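Local coordinates for iron-regulated outer membrane protein (PDB 4B7O), which probably takes up iron, likely as a siderophore complex, across the meningococcal outer membrane as a TonB-dependent transporter, at residues A[457-468]-A[481-492]. Numbering follows the deposited sequence.
Sequences GFTLTGGLRYDR and SSNLNPSFGVIW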
loop_
_atom_site.group_PDB
_atom_site.type_symbol
_atom_site.label_atom_id
_atom_site.label_comp_id
_atom_site.label_asym_id
_atom_site.label_seq_id
_atom_site.Cartn_x
_atom_site.Cartn_y
_atom_site.Cartn_z
ATOM N N GLY A 457 -16.370 -24.871 -17.119
ATOM C CA GLY A 457 -14.987 -24.450 -17.038
ATOM C C GLY A 457 -14.692 -23.159 -17.744
ATOM O O GLY A 457 -13.556 -22.733 -17.750
ATOM N N PHE A 458 -15.678 -22.541 -18.366
ATOM C CA PHE A 458 -15.454 -21.283 -19.068
ATOM C C PHE A 458 -16.171 -20.132 -18.350
ATOM O O PHE A 458 -17.411 -20.114 -18.302
ATOM C CB PHE A 458 -15.978 -21.308 -20.496
ATOM C CG PHE A 458 -15.443 -20.145 -21.320
ATOM C CD1 PHE A 458 -16.068 -18.900 -21.296
ATOM C CD2 PHE A 458 -14.222 -20.274 -22.010
ATOM C CE1 PHE A 458 -15.511 -17.835 -21.984
ATOM C CE2 PHE A 458 -13.680 -19.239 -22.732
ATOM C CZ PHE A 458 -14.305 -18.005 -22.709
ATOM N N THR A 459 -15.413 -19.159 -17.841
ATOM C CA THR A 459 -16.022 -18.058 -17.062
ATOM C C THR A 459 -15.829 -16.740 -17.743
ATOM O O THR A 459 -14.707 -16.357 -18.076
ATOM C CB THR A 459 -15.549 -17.974 -15.604
ATOM O OG1 THR A 459 -15.604 -19.271 -15.007
ATOM C CG2 THR A 459 -16.502 -17.119 -14.823
ATOM N N LEU A 460 -16.913 -16.038 -17.996
ATOM C CA LEU A 460 -16.789 -14.773 -18.684
ATOM C C LEU A 460 -17.324 -13.770 -17.678
ATOM O O LEU A 460 -18.284 -14.060 -16.943
ATOM C CB LEU A 460 -17.688 -14.786 -19.882
ATOM C CG LEU A 460 -17.596 -13.746 -20.985
ATOM C CD1 LEU A 460 -18.874 -13.005 -21.215
ATOM C CD2 LEU A 460 -16.398 -12.796 -20.941
ATOM N N THR A 461 -16.694 -12.599 -17.661
ATOM C CA THR A 461 -16.979 -11.533 -16.726
ATOM C C THR A 461 -17.020 -10.232 -17.522
ATOM O O THR A 461 -16.061 -9.911 -18.234
ATOM C CB THR A 461 -15.845 -11.485 -15.673
ATOM O OG1 THR A 461 -15.820 -12.726 -14.958
ATOM C CG2 THR A 461 -16.037 -10.355 -14.696
ATOM N N GLY A 462 -18.119 -9.497 -17.463
ATOM C CA GLY A 462 -18.159 -8.223 -18.199
ATOM C C GLY A 462 -18.680 -7.200 -17.203
ATOM O O GLY A 462 -19.492 -7.523 -16.314
ATOM N N GLY A 463 -18.243 -5.966 -17.314
ATOM C CA GLY A 463 -18.786 -5.027 -16.362
ATOM C C GLY A 463 -18.614 -3.616 -16.757
ATOM O O GLY A 463 -17.797 -3.312 -17.645
ATOM N N LEU A 464 -19.346 -2.735 -16.087
ATOM C CA LEU A 464 -19.239 -1.309 -16.431
ATOM C C LEU A 464 -19.254 -0.511 -15.136
ATOM O O LEU A 464 -19.971 -0.883 -14.205
ATOM C CB LEU A 464 -20.433 -0.897 -17.304
ATOM C CG LEU A 464 -20.491 0.456 -18.015
ATOM C CD1 LEU A 464 -19.190 0.781 -18.771
ATOM C CD2 LEU A 464 -21.679 0.464 -18.988
ATOM N N ARG A 465 -18.469 0.571 -15.095
ATOM C CA ARG A 465 -18.470 1.492 -13.971
ATOM C C ARG A 465 -18.723 2.876 -14.444
ATOM O O ARG A 465 -18.180 3.298 -15.457
ATOM C CB ARG A 465 -17.100 1.585 -13.282
ATOM C CG ARG A 465 -16.804 0.442 -12.398
ATOM C CD ARG A 465 -15.438 0.685 -11.744
ATOM N NE ARG A 465 -15.509 1.790 -10.777
ATOM C CZ ARG A 465 -16.072 1.687 -9.582
ATOM N NH1 ARG A 465 -16.587 0.518 -9.140
ATOM N NH2 ARG A 465 -16.109 2.768 -8.818
ATOM N N TYR A 466 -19.453 3.608 -13.616
ATOM C CA TYR A 466 -19.607 5.020 -13.767
ATOM C C TYR A 466 -18.824 5.687 -12.631
ATOM O O TYR A 466 -19.150 5.494 -11.485
ATOM C CB TYR A 466 -21.108 5.352 -13.688
ATOM C CG TYR A 466 -21.311 6.798 -13.907
ATOM C CD1 TYR A 466 -20.885 7.386 -15.098
ATOM C CD2 TYR A 466 -21.816 7.616 -12.893
ATOM C CE1 TYR A 466 -21.001 8.734 -15.304
ATOM C CE2 TYR A 466 -21.935 8.987 -13.088
ATOM C CZ TYR A 466 -21.526 9.533 -14.294
ATOM O OH TYR A 466 -21.642 10.878 -14.518
ATOM N N ASP A 467 -17.778 6.436 -12.946
ATOM C CA ASP A 467 -16.908 7.025 -11.930
ATOM C C ASP A 467 -17.018 8.525 -12.036
ATOM O O ASP A 467 -16.750 9.073 -13.114
ATOM C CB ASP A 467 -15.441 6.647 -12.172
ATOM C CG ASP A 467 -15.037 5.311 -11.512
ATOM O OD1 ASP A 467 -15.181 4.240 -12.163
ATOM O OD2 ASP A 467 -14.517 5.336 -10.360
ATOM N N ARG A 468 -17.444 9.186 -10.949
ATOM C CA ARG A 468 -17.604 10.650 -10.927
ATOM C C ARG A 468 -16.744 11.273 -9.817
ATOM O O ARG A 468 -16.828 10.854 -8.644
ATOM C CB ARG A 468 -19.080 11.011 -10.707
ATOM C CG ARG A 468 -19.341 12.511 -10.716
ATOM C CD ARG A 468 -20.668 12.906 -11.364
ATOM N NE ARG A 468 -20.851 14.372 -11.296
ATOM C CZ ARG A 468 -20.442 15.255 -12.213
ATOM N NH1 ARG A 468 -19.840 14.850 -13.331
ATOM N NH2 ARG A 468 -20.642 16.558 -12.018
ATOM N N SER A 481 -15.701 15.721 -13.221
ATOM C CA SER A 481 -15.634 14.938 -14.454
ATOM C C SER A 481 -16.286 13.658 -14.112
ATOM O O SER A 481 -16.561 13.398 -12.928
ATOM C CB SER A 481 -14.202 14.667 -14.890
ATOM O OG SER A 481 -14.086 14.759 -16.303
ATOM N N SER A 482 -16.587 12.879 -15.136
ATOM C CA SER A 482 -17.047 11.527 -14.917
ATOM C C SER A 482 -16.548 10.742 -16.097
ATOM O O SER A 482 -16.148 11.334 -17.104
ATOM C CB SER A 482 -18.562 11.476 -14.784
ATOM O OG SER A 482 -19.159 12.132 -15.872
ATOM N N ASN A 483 -16.504 9.422 -15.956
ATOM C CA ASN A 483 -16.071 8.551 -17.038
ATOM C C ASN A 483 -16.896 7.261 -16.939
ATOM O O ASN A 483 -17.356 6.883 -15.851
ATOM C CB ASN A 483 -14.584 8.182 -16.951
ATOM C CG ASN A 483 -13.635 9.362 -16.907
ATOM O OD1 ASN A 483 -13.717 10.221 -16.034
ATOM N ND2 ASN A 483 -12.662 9.373 -17.824
ATOM N N LEU A 484 -17.072 6.577 -18.073
ATOM C CA LEU A 484 -17.623 5.195 -18.091
ATOM C C LEU A 484 -16.463 4.218 -18.268
ATOM O O LEU A 484 -15.641 4.380 -19.173
ATOM C CB LEU A 484 -18.613 5.031 -19.267
ATOM C CG LEU A 484 -20.115 5.208 -18.999
ATOM C CD1 LEU A 484 -20.702 4.217 -18.003
ATOM C CD2 LEU A 484 -20.430 6.622 -18.537
ATOM N N ASN A 485 -16.392 3.204 -17.433
ATOM C CA ASN A 485 -15.275 2.289 -17.539
ATOM C C ASN A 485 -15.713 0.859 -17.743
ATOM O O ASN A 485 -16.306 0.263 -16.834
ATOM C CB ASN A 485 -14.380 2.393 -16.326
ATOM C CG ASN A 485 -13.852 3.785 -16.103
ATOM O OD1 ASN A 485 -13.037 4.348 -16.881
ATOM N ND2 ASN A 485 -14.259 4.329 -15.013
ATOM N N PRO A 486 -15.453 0.310 -18.952
ATOM C CA PRO A 486 -15.906 -1.022 -19.329
ATOM C C PRO A 486 -14.851 -2.042 -19.065
ATOM O O PRO A 486 -13.690 -1.782 -19.292
ATOM C CB PRO A 486 -16.123 -0.899 -20.839
ATOM C CG PRO A 486 -15.179 0.142 -21.290
ATOM C CD PRO A 486 -15.035 1.092 -20.139
ATOM N N SER A 487 -15.236 -3.200 -18.584
ATOM C CA SER A 487 -14.227 -4.211 -18.397
ATOM C C SER A 487 -14.747 -5.606 -18.745
ATOM O O SER A 487 -15.934 -5.899 -18.501
ATOM C CB SER A 487 -13.740 -4.175 -16.943
ATOM O OG SER A 487 -14.771 -4.614 -16.069
ATOM N N PHE A 488 -13.856 -6.464 -19.260
ATOM C CA PHE A 488 -14.186 -7.903 -19.376
ATOM C C PHE A 488 -12.975 -8.794 -19.220
ATOM O O PHE A 488 -11.855 -8.393 -19.461
ATOM C CB PHE A 488 -15.028 -8.197 -20.691
ATOM C CG PHE A 488 -14.220 -8.181 -22.000
ATOM C CD1 PHE A 488 -13.343 -7.164 -22.305
ATOM C CD2 PHE A 488 -14.365 -9.218 -22.932
ATOM C CE1 PHE A 488 -12.597 -7.174 -23.488
ATOM C CE2 PHE A 488 -13.638 -9.250 -24.116
ATOM C CZ PHE A 488 -12.760 -8.217 -24.404
ATOM N N GLY A 489 -13.192 -10.003 -18.779
ATOM C CA GLY A 489 -12.126 -10.966 -18.701
ATOM C C GLY A 489 -12.685 -12.369 -18.789
ATOM O O GLY A 489 -13.897 -12.586 -18.637
ATOM N N VAL A 490 -11.829 -13.338 -19.089
ATOM C CA VAL A 490 -12.302 -14.715 -19.096
ATOM C C VAL A 490 -11.421 -15.584 -18.228
ATOM O O VAL A 490 -10.245 -15.342 -18.124
ATOM C CB VAL A 490 -12.443 -15.280 -20.524
ATOM C CG1 VAL A 490 -13.205 -14.310 -21.429
ATOM C CG2 VAL A 490 -11.064 -15.568 -21.143
ATOM N N ILE A 491 -11.976 -16.590 -17.588
ATOM C CA ILE A 491 -11.129 -17.624 -17.064
ATOM C C ILE A 491 -11.516 -18.917 -17.705
ATOM O O ILE A 491 -12.672 -19.238 -17.713
ATOM C CB ILE A 491 -11.214 -17.707 -15.545
ATOM C CG1 ILE A 491 -10.499 -16.497 -14.964
ATOM C CG2 ILE A 491 -10.565 -18.984 -15.020
ATOM C CD1 ILE A 491 -11.220 -15.898 -13.758
ATOM N N TRP A 492 -10.534 -19.638 -18.249
ATOM C CA TRP A 492 -10.735 -20.919 -18.948
ATOM C C TRP A 492 -10.090 -21.999 -18.164
ATOM O O TRP A 492 -8.870 -22.052 -18.030
ATOM C CB TRP A 492 -10.123 -20.846 -20.365
ATOM C CG TRP A 492 -10.098 -22.133 -21.169
ATOM C CD1 TRP A 492 -9.076 -22.586 -21.996
ATOM C CD2 TRP A 492 -11.134 -23.193 -21.255
ATOM N NE1 TRP A 492 -9.399 -23.777 -22.583
ATOM C CE2 TRP A 492 -10.622 -24.191 -22.193
ATOM C CE3 TRP A 492 -12.396 -23.368 -20.726
ATOM C CZ2 TRP A 492 -11.358 -25.338 -22.541
ATOM C CZ3 TRP A 492 -13.128 -24.513 -21.085
ATOM C CH2 TRP A 492 -12.621 -25.476 -21.992
HETATM O O HOH W 1 -14.148 10.198 -13.431
#
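Segments 458-468 and 481-492 are the paired arms of an antiparallel beta hairpin, strands 458-472 and 478-493, in the wall of the TonB-dependent receptor barrel. Ten backbone hydrogen bonds join them, two at each hydrogen-bonded pair from Thr459-Ile491 to Asp467-Asn483. Thr459 N to Ile491 O is 2.7 Å. Mostly apolar side chains, among them Phe458, Leu460, Leu464, Tyr466, Leu484, Pro486, Phe488, Val490 and Trp492, line one face, with Ser482 and Arg468 at one end. There Leu460 CD2 meets Val490 CG1 at 3.6 Å. Leu484 forks between two neighbours: Leu484 CD1 lies 3.8 Å from Leu464 CG, and Leu484 CD2 lies at the ring edge of Tyr466, 3.6 Å from Tyr466 CD1. With Tyr466 CG anti to its backbone nitrogen (chi1 -177°), the ring runs along the strand, and Tyr466 OH takes a weak hydrogen bond from Ser482 OG at 3.1 Å. The other face is mostly polar around Arg465, Asp467 and Asn485. Arg465 NE bridges to Asp467 OD1 at 2.8 Å, on the syn side of the carboxylate. Asn485 ND2 adds a weak bond to the same oxygen, with amide and carboxylate planes 62° apart. Arg465 also bonds Asn383; Asn485 also bonds Arg536 and Ser508. The mostly apolar face probably meets lipid, while this buried cluster faces the barrel interior, where Arg465 bonds the Ala156 carbonyl of the plug.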